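Local structure of ABC transporter, substrate binding protein (Polyamine) (4EUO) at residues F99-V104 against T260-V265; N221-D226 against Q289-M294. The protein binds gamma-aminobutanoic acid (GABA) as the periplasmic substrate-binding protein of an ABC transporter, and so probably delivers it for uptake. All coordinates share one frame; numbering follows the deposited sequence.

Contact 1: F99-V104 against T260-V265; sequences FYYSFV and TGYAPV. With ABU (gamma-amino-butanoic acid), chain E.
Phe-99 and Tyr-262 stack in the GABA pocket of this periplasmic binding protein, where strand 96-107 meets the loop after helix 250-260. The stack is offset, with ring centroids 4.5 Å apart and planes at 27°. Phe-99 CE1 sits over the centre of one face of the Tyr-262 ring. The two side chains run side by side and point the same way. Phe-99 reaches this place because its CG lies between backbone N and carbonyl carbon (chi1 61°). Tyr-101 CB packs on the same tyrosine, 3.4 Å from Tyr-262 CD1. A single antiparallel bridge holds the backbones: Tyr-100 N donates to Ala-263 O at 3.0 Å, and Ala-263 N donates to Tyr-100 O at 2.9 Å. Thr-260 OG1 accepts from Tyr-262 N in an ST turn. The ligand meets three rings. Its CD lies over one face of the Tyr-101 ring, toward the rim, and Phe-99 turns an edge to its methylenes, with CZ 3.6 Å from ABU CG. Tyr-262 OH donates to ABU O at 2.6 Å. Arg-203 and Thr-12 also bond the ligand. The Phe-99 stack and Tyr-101 CB probably hold the Tyr-262 ring so that its hydroxyl points at the carboxylate.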
loop_
_atom_site.group_PDB
_atom_site.type_symbol
_atom_site.label_atom_id
_atom_site.label_comp_id
_atom_site.label_asym_id
_atom_site.label_seq_id
_atom_site.Cartn_x
_atom_site.Cartn_y
_atom_site.Cartn_z
ATOM N N PHE A 99 -2.899 -3.638 6.594
ATOM C CA PHE A 99 -2.258 -2.506 7.237
ATOM C C PHE A 99 -2.745 -1.232 6.586
ATOM O O PHE A 99 -3.254 -1.284 5.446
ATOM C CB PHE A 99 -0.716 -2.558 7.207
ATOM C CG PHE A 99 -0.095 -2.566 5.826
ATOM C CD1 PHE A 99 0.283 -1.377 5.204
ATOM C CD2 PHE A 99 0.138 -3.757 5.169
ATOM C CE1 PHE A 99 0.878 -1.388 3.934
ATOM C CE2 PHE A 99 0.727 -3.777 3.905
ATOM C CZ PHE A 99 1.095 -2.591 3.298
ATOM N N TYR A 100 -2.567 -0.109 7.294
ATOM C CA TYR A 100 -3.019 1.196 6.847
ATOM C C TYR A 100 -1.786 2.021 6.562
ATOM O O TYR A 100 -0.828 2.011 7.351
ATOM C CB TYR A 100 -3.918 1.770 7.945
ATOM C CG TYR A 100 -4.555 3.108 7.675
ATOM C CD1 TYR A 100 -5.771 3.200 7.018
ATOM C CD2 TYR A 100 -4.009 4.280 8.195
ATOM C CE1 TYR A 100 -6.428 4.420 6.865
ATOM C CE2 TYR A 100 -4.646 5.516 8.025
ATOM C CZ TYR A 100 -5.867 5.567 7.389
ATOM O OH TYR A 100 -6.543 6.764 7.280
ATOM N N TYR A 101 -1.758 2.726 5.425
ATOM C CA TYR A 101 -0.541 3.423 5.032
ATOM C C TYR A 101 -0.849 4.745 4.387
ATOM O O TYR A 101 -2.005 5.034 4.074
ATOM C CB TYR A 101 0.272 2.541 4.049
ATOM C CG TYR A 101 -0.364 2.307 2.698
ATOM C CD1 TYR A 101 -0.099 3.151 1.624
ATOM C CD2 TYR A 101 -1.213 1.220 2.482
ATOM C CE1 TYR A 101 -0.674 2.926 0.373
ATOM C CE2 TYR A 101 -1.802 0.993 1.240
ATOM C CZ TYR A 101 -1.516 1.839 0.189
ATOM O OH TYR A 101 -2.043 1.623 -1.057
ATOM N N SER A 102 0.215 5.509 4.087
ATOM C CA SER A 102 0.078 6.743 3.355
ATOM C C SER A 102 1.073 6.821 2.221
ATOM O O SER A 102 2.182 6.289 2.343
ATOM C CB SER A 102 0.411 7.940 4.246
ATOM O OG SER A 102 -0.573 8.063 5.254
ATOM N N PHE A 103 0.694 7.526 1.163
ATOM C CA PHE A 103 1.649 8.040 0.206
ATOM C C PHE A 103 2.122 9.380 0.789
ATOM O O PHE A 103 1.292 10.222 1.158
ATOM C CB PHE A 103 1.036 8.288 -1.161
ATOM C CG PHE A 103 0.732 7.005 -1.866
ATOM C CD1 PHE A 103 1.742 6.285 -2.493
ATOM C CD2 PHE A 103 -0.556 6.511 -1.897
ATOM C CE1 PHE A 103 1.450 5.069 -3.133
ATOM C CE2 PHE A 103 -0.836 5.304 -2.527
ATOM C CZ PHE A 103 0.166 4.604 -3.172
ATOM N N VAL A 104 3.424 9.543 0.896
ATOM C CA VAL A 104 4.078 10.734 1.436
ATOM C C VAL A 104 5.113 11.220 0.470
ATOM O O VAL A 104 5.496 10.520 -0.486
ATOM C CB VAL A 104 4.749 10.402 2.788
ATOM C CG1 VAL A 104 3.701 9.978 3.818
ATOM C CG2 VAL A 104 5.800 9.295 2.625
ATOM N N THR A 260 7.324 -1.867 10.716
ATOM C CA THR A 260 7.255 -1.235 9.394
ATOM C C THR A 260 7.054 0.263 9.357
ATOM O O THR A 260 7.393 0.879 8.355
ATOM C CB THR A 260 6.082 -1.805 8.580
ATOM O OG1 THR A 260 4.861 -1.567 9.287
ATOM C CG2 THR A 260 6.240 -3.272 8.251
ATOM N N GLY A 261 6.386 0.825 10.357
ATOM C CA GLY A 261 5.955 2.216 10.299
ATOM C C GLY A 261 4.565 2.365 9.677
ATOM O O GLY A 261 4.100 3.481 9.487
ATOM N N TYR A 262 3.878 1.248 9.403
ATOM C CA TYR A 262 2.493 1.277 8.911
ATOM C C TYR A 262 1.575 1.192 10.124
ATOM O O TYR A 262 2.014 0.756 11.195
ATOM C CB TYR A 262 2.216 0.110 7.938
ATOM C CG TYR A 262 2.942 0.296 6.624
ATOM C CD1 TYR A 262 2.843 1.488 5.921
ATOM C CD2 TYR A 262 3.787 -0.697 6.117
ATOM C CE1 TYR A 262 3.519 1.678 4.722
ATOM C CE2 TYR A 262 4.479 -0.513 4.925
ATOM C CZ TYR A 262 4.359 0.689 4.252
ATOM O OH TYR A 262 5.105 0.949 3.142
ATOM N N ALA A 263 0.325 1.634 9.984
ATOM C CA ALA A 263 -0.612 1.588 11.099
ATOM C C ALA A 263 -1.343 0.261 11.135
ATOM O O ALA A 263 -1.665 -0.334 10.095
ATOM C CB ALA A 263 -1.603 2.739 11.004
ATOM N N PRO A 264 -1.632 -0.240 12.348
ATOM C CA PRO A 264 -2.387 -1.490 12.460
ATOM C C PRO A 264 -3.856 -1.308 12.092
ATOM O O PRO A 264 -4.395 -0.191 12.145
ATOM C CB PRO A 264 -2.211 -1.876 13.924
ATOM C CG PRO A 264 -1.961 -0.599 14.629
ATOM C CD PRO A 264 -1.309 0.344 13.668
ATOM N N VAL A 265 -4.491 -2.422 11.745
ATOM C CA VAL A 265 -5.900 -2.518 11.381
ATOM C C VAL A 265 -6.666 -3.448 12.305
ATOM O O VAL A 265 -7.673 -4.034 11.935
ATOM C CB VAL A 265 -6.114 -2.796 9.869
ATOM C CG1 VAL A 265 -5.730 -1.540 9.051
ATOM C CG2 VAL A 265 -5.292 -4.004 9.426
HETATM N N ABU E . 0.326 -1.489 -1.253
HETATM C CD ABU E . 1.239 -0.950 -0.237
HETATM C CB ABU E . 2.525 -1.737 -0.169
HETATM C CG ABU E . 3.399 -1.167 0.895
HETATM C C ABU E . 4.786 -1.765 0.995
HETATM O O ABU E . 5.709 -1.070 1.655
HETATM O OXT ABU E . 5.140 -2.858 0.364
#

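Contact 2: N221-D226 against Q289-M294; sequences NITAAD and QVNADM. With ABU (gamma-amino-butanoic acid), chain E.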
loop_
_atom_site.group_PDB
_atom_site.type_symbol
_atom_site.label_atom_id
_atom_site.label_comp_id
_atom_site.label_asym_id
_atom_site.label_seq_id
_atom_site.Cartn_x
_atom_site.Cartn_y
_atom_site.Cartn_z
ATOM N N ASN A 221 -0.757 14.044 3.184
ATOM C CA ASN A 221 -0.414 12.619 2.934
ATOM C C ASN A 221 -1.703 11.897 2.556
ATOM O O ASN A 221 -2.762 12.202 3.106
ATOM C CB ASN A 221 0.284 12.015 4.127
ATOM C CG ASN A 221 -0.578 11.821 5.344
ATOM O OD1 ASN A 221 -1.170 10.750 5.548
ATOM N ND2 ASN A 221 -0.602 12.835 6.250
ATOM N N ILE A 222 -1.614 10.937 1.624
ATOM C CA ILE A 222 -2.796 10.289 1.075
ATOM C C ILE A 222 -2.884 8.888 1.632
ATOM O O ILE A 222 -2.010 8.048 1.352
ATOM C CB ILE A 222 -2.726 10.304 -0.447
ATOM C CG1 ILE A 222 -2.653 11.746 -0.992
ATOM C CG2 ILE A 222 -3.925 9.518 -1.047
ATOM C CD1 ILE A 222 -2.171 11.757 -2.451
ATOM N N THR A 223 -3.939 8.604 2.409
ATOM C CA THR A 223 -4.062 7.292 3.042
ATOM C C THR A 223 -4.787 6.287 2.192
ATOM O O THR A 223 -5.619 6.626 1.333
ATOM C CB THR A 223 -4.810 7.367 4.383
ATOM O OG1 THR A 223 -6.155 7.775 4.145
ATOM C CG2 THR A 223 -4.188 8.327 5.326
ATOM N N ALA A 224 -4.456 5.016 2.428
ATOM C CA ALA A 224 -5.097 3.870 1.817
ATOM C C ALA A 224 -4.780 2.666 2.695
ATOM O O ALA A 224 -4.125 2.818 3.730
ATOM C CB ALA A 224 -4.625 3.668 0.370
ATOM N N ALA A 225 -5.281 1.480 2.327
ATOM C CA ALA A 225 -4.968 0.305 3.114
ATOM C C ALA A 225 -4.779 -0.864 2.206
ATOM O O ALA A 225 -5.389 -0.938 1.132
ATOM C CB ALA A 225 -6.072 0.003 4.138
ATOM N N ASP A 226 -3.950 -1.805 2.649
ATOM C CA ASP A 226 -3.855 -3.097 1.982
ATOM C C ASP A 226 -4.808 -4.055 2.681
ATOM O O ASP A 226 -5.240 -3.820 3.827
ATOM C CB ASP A 226 -2.444 -3.660 2.009
ATOM C CG ASP A 226 -1.544 -3.136 0.893
ATOM O OD1 ASP A 226 -1.906 -2.136 0.238
ATOM O OD2 ASP A 226 -0.477 -3.765 0.644
ATOM N N GLN A 289 -4.148 15.733 6.086
ATOM C CA GLN A 289 -4.209 14.382 5.526
ATOM C C GLN A 289 -5.407 14.269 4.589
ATOM O O GLN A 289 -6.470 14.873 4.821
ATOM C CB GLN A 289 -4.349 13.384 6.683
ATOM C CG GLN A 289 -4.309 11.904 6.270
ATOM C CD GLN A 289 -4.226 11.027 7.462
ATOM O OE1 GLN A 289 -5.186 10.916 8.237
ATOM N NE2 GLN A 289 -3.110 10.342 7.649
ATOM N N VAL A 290 -5.247 13.443 3.551
ATOM C CA VAL A 290 -6.286 13.175 2.539
ATOM C C VAL A 290 -6.551 11.673 2.565
ATOM O O VAL A 290 -5.604 10.889 2.622
ATOM C CB VAL A 290 -5.756 13.644 1.165
ATOM C CG1 VAL A 290 -6.726 13.282 0.041
ATOM C CG2 VAL A 290 -5.493 15.152 1.165
ATOM N N ASN A 291 -7.801 11.240 2.510
ATOM C CA ASN A 291 -8.096 9.830 2.541
ATOM C C ASN A 291 -8.501 9.366 1.163
ATOM O O ASN A 291 -9.534 9.798 0.662
ATOM C CB ASN A 291 -9.210 9.570 3.567
ATOM C CG ASN A 291 -8.853 10.116 4.931
ATOM O OD1 ASN A 291 -9.543 10.988 5.473
ATOM N ND2 ASN A 291 -7.752 9.666 5.504
ATOM N N ALA A 292 -7.706 8.512 0.516
ATOM C CA ALA A 292 -8.117 7.988 -0.770
ATOM C C ALA A 292 -9.331 7.102 -0.589
ATOM O O ALA A 292 -9.499 6.439 0.449
ATOM C CB ALA A 292 -6.981 7.218 -1.446
ATOM N N ASP A 293 -10.183 7.096 -1.607
ATOM C CA ASP A 293 -11.429 6.319 -1.525
ATOM C C ASP A 293 -11.272 5.052 -2.340
ATOM O O ASP A 293 -11.389 5.046 -3.575
ATOM C CB ASP A 293 -12.601 7.158 -2.038
ATOM C CG ASP A 293 -13.948 6.499 -1.836
ATOM O OD1 ASP A 293 -13.992 5.265 -1.677
ATOM O OD2 ASP A 293 -14.952 7.240 -1.774
ATOM N N MET A 294 -10.943 3.983 -1.644
ATOM C CA MET A 294 -10.713 2.710 -2.328
ATOM C C MET A 294 -11.967 2.077 -2.837
ATOM O O MET A 294 -11.900 1.307 -3.794
ATOM C CB MET A 294 -9.955 1.740 -1.434
ATOM C CG MET A 294 -8.556 2.276 -1.025
ATOM S SD MET A 294 -7.605 1.015 -0.186
ATOM C CE MET A 294 -8.574 0.699 1.262
HETATM N N ABU E . 0.326 -1.489 -1.253
HETATM C CD ABU E . 1.239 -0.950 -0.237
HETATM C CB ABU E . 2.525 -1.737 -0.169
HETATM C CG ABU E . 3.399 -1.167 0.895
HETATM C C ABU E . 4.786 -1.765 0.995
HETATM O O ABU E . 5.709 -1.070 1.655
HETATM O OXT ABU E . 5.140 -2.858 0.364
HETATM O O HOH W 1 -8.132 6.167 2.961
#
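Asn-221, Ile-222 and Thr-223 pair in parallel with Gln-289, Val-290 and Asn-291, which adds the short strand 289-291 to the sheet. This part is tightly packed. Val-290 N donates to Asn-221 O and Thr-223 N to Val-290 O, both at 2.8 Å. Ala-292 N donates to Thr-223 O, and Ala-292 CB packs 3.8 Å from Ile-222 CG2. On the face of Asn-221, Thr-223, Gln-289 and Asn-291, Gln-289 NE2 donates to a lone pair of Asn-221 OD1. Thr-223 crosses Gln-289 at about a right angle, its CG2 3.3 Å from Gln-289 NE2. Gln-289 NE2 also bonds Pro-282 O, and Asn-221 ND2 bonds Trp-218 O. Asn-291 ND2 gives a nearly straight bond of 2.8 Å to Thr-223 OG1. The solvent side is confined to exposed Asn-291 and a water linking Thr-223 OG1 to Ala-292 O. Past Asp-293, Met-294 SD takes a weak hydrogen bond from Ala-225 N at 3.5 Å. A bend at its last torsion (chi3 -63°) sets CE near Ala-225 CB. Asp-226 OD1 accepts from ABU N at 2.8 Å. The opposite face, with Ile-222 and Val-290, packs on helix 142-149. Strand 96-107 pairs antiparallel with strand 215-229, and helix 294-299 follows the N-cap Asp-293.

The centres of contact 1 and contact 2 lie about 10 Å apart, and both reach one mixed sheet. Strands 96-107 and 215-229 are antiparallel neighbours in it. Phe-103 N is 2.8 Å from Ile-222 O, a probable hydrogen bond. Ser-102 OG and Asn-221 OD1 are also joined by a hydrogen bond. Along the chain the segments come in the order 99-104, 221-226, 260-265, then 289-294. The segments of the two contacts are therefore interleaved along the chain. Both contacts touch the same GABA, and they hold its two opposite ends. The pairing of neighbouring strands in the shared sheet brings these ligand-binding segments, distant in sequence, into place side by side.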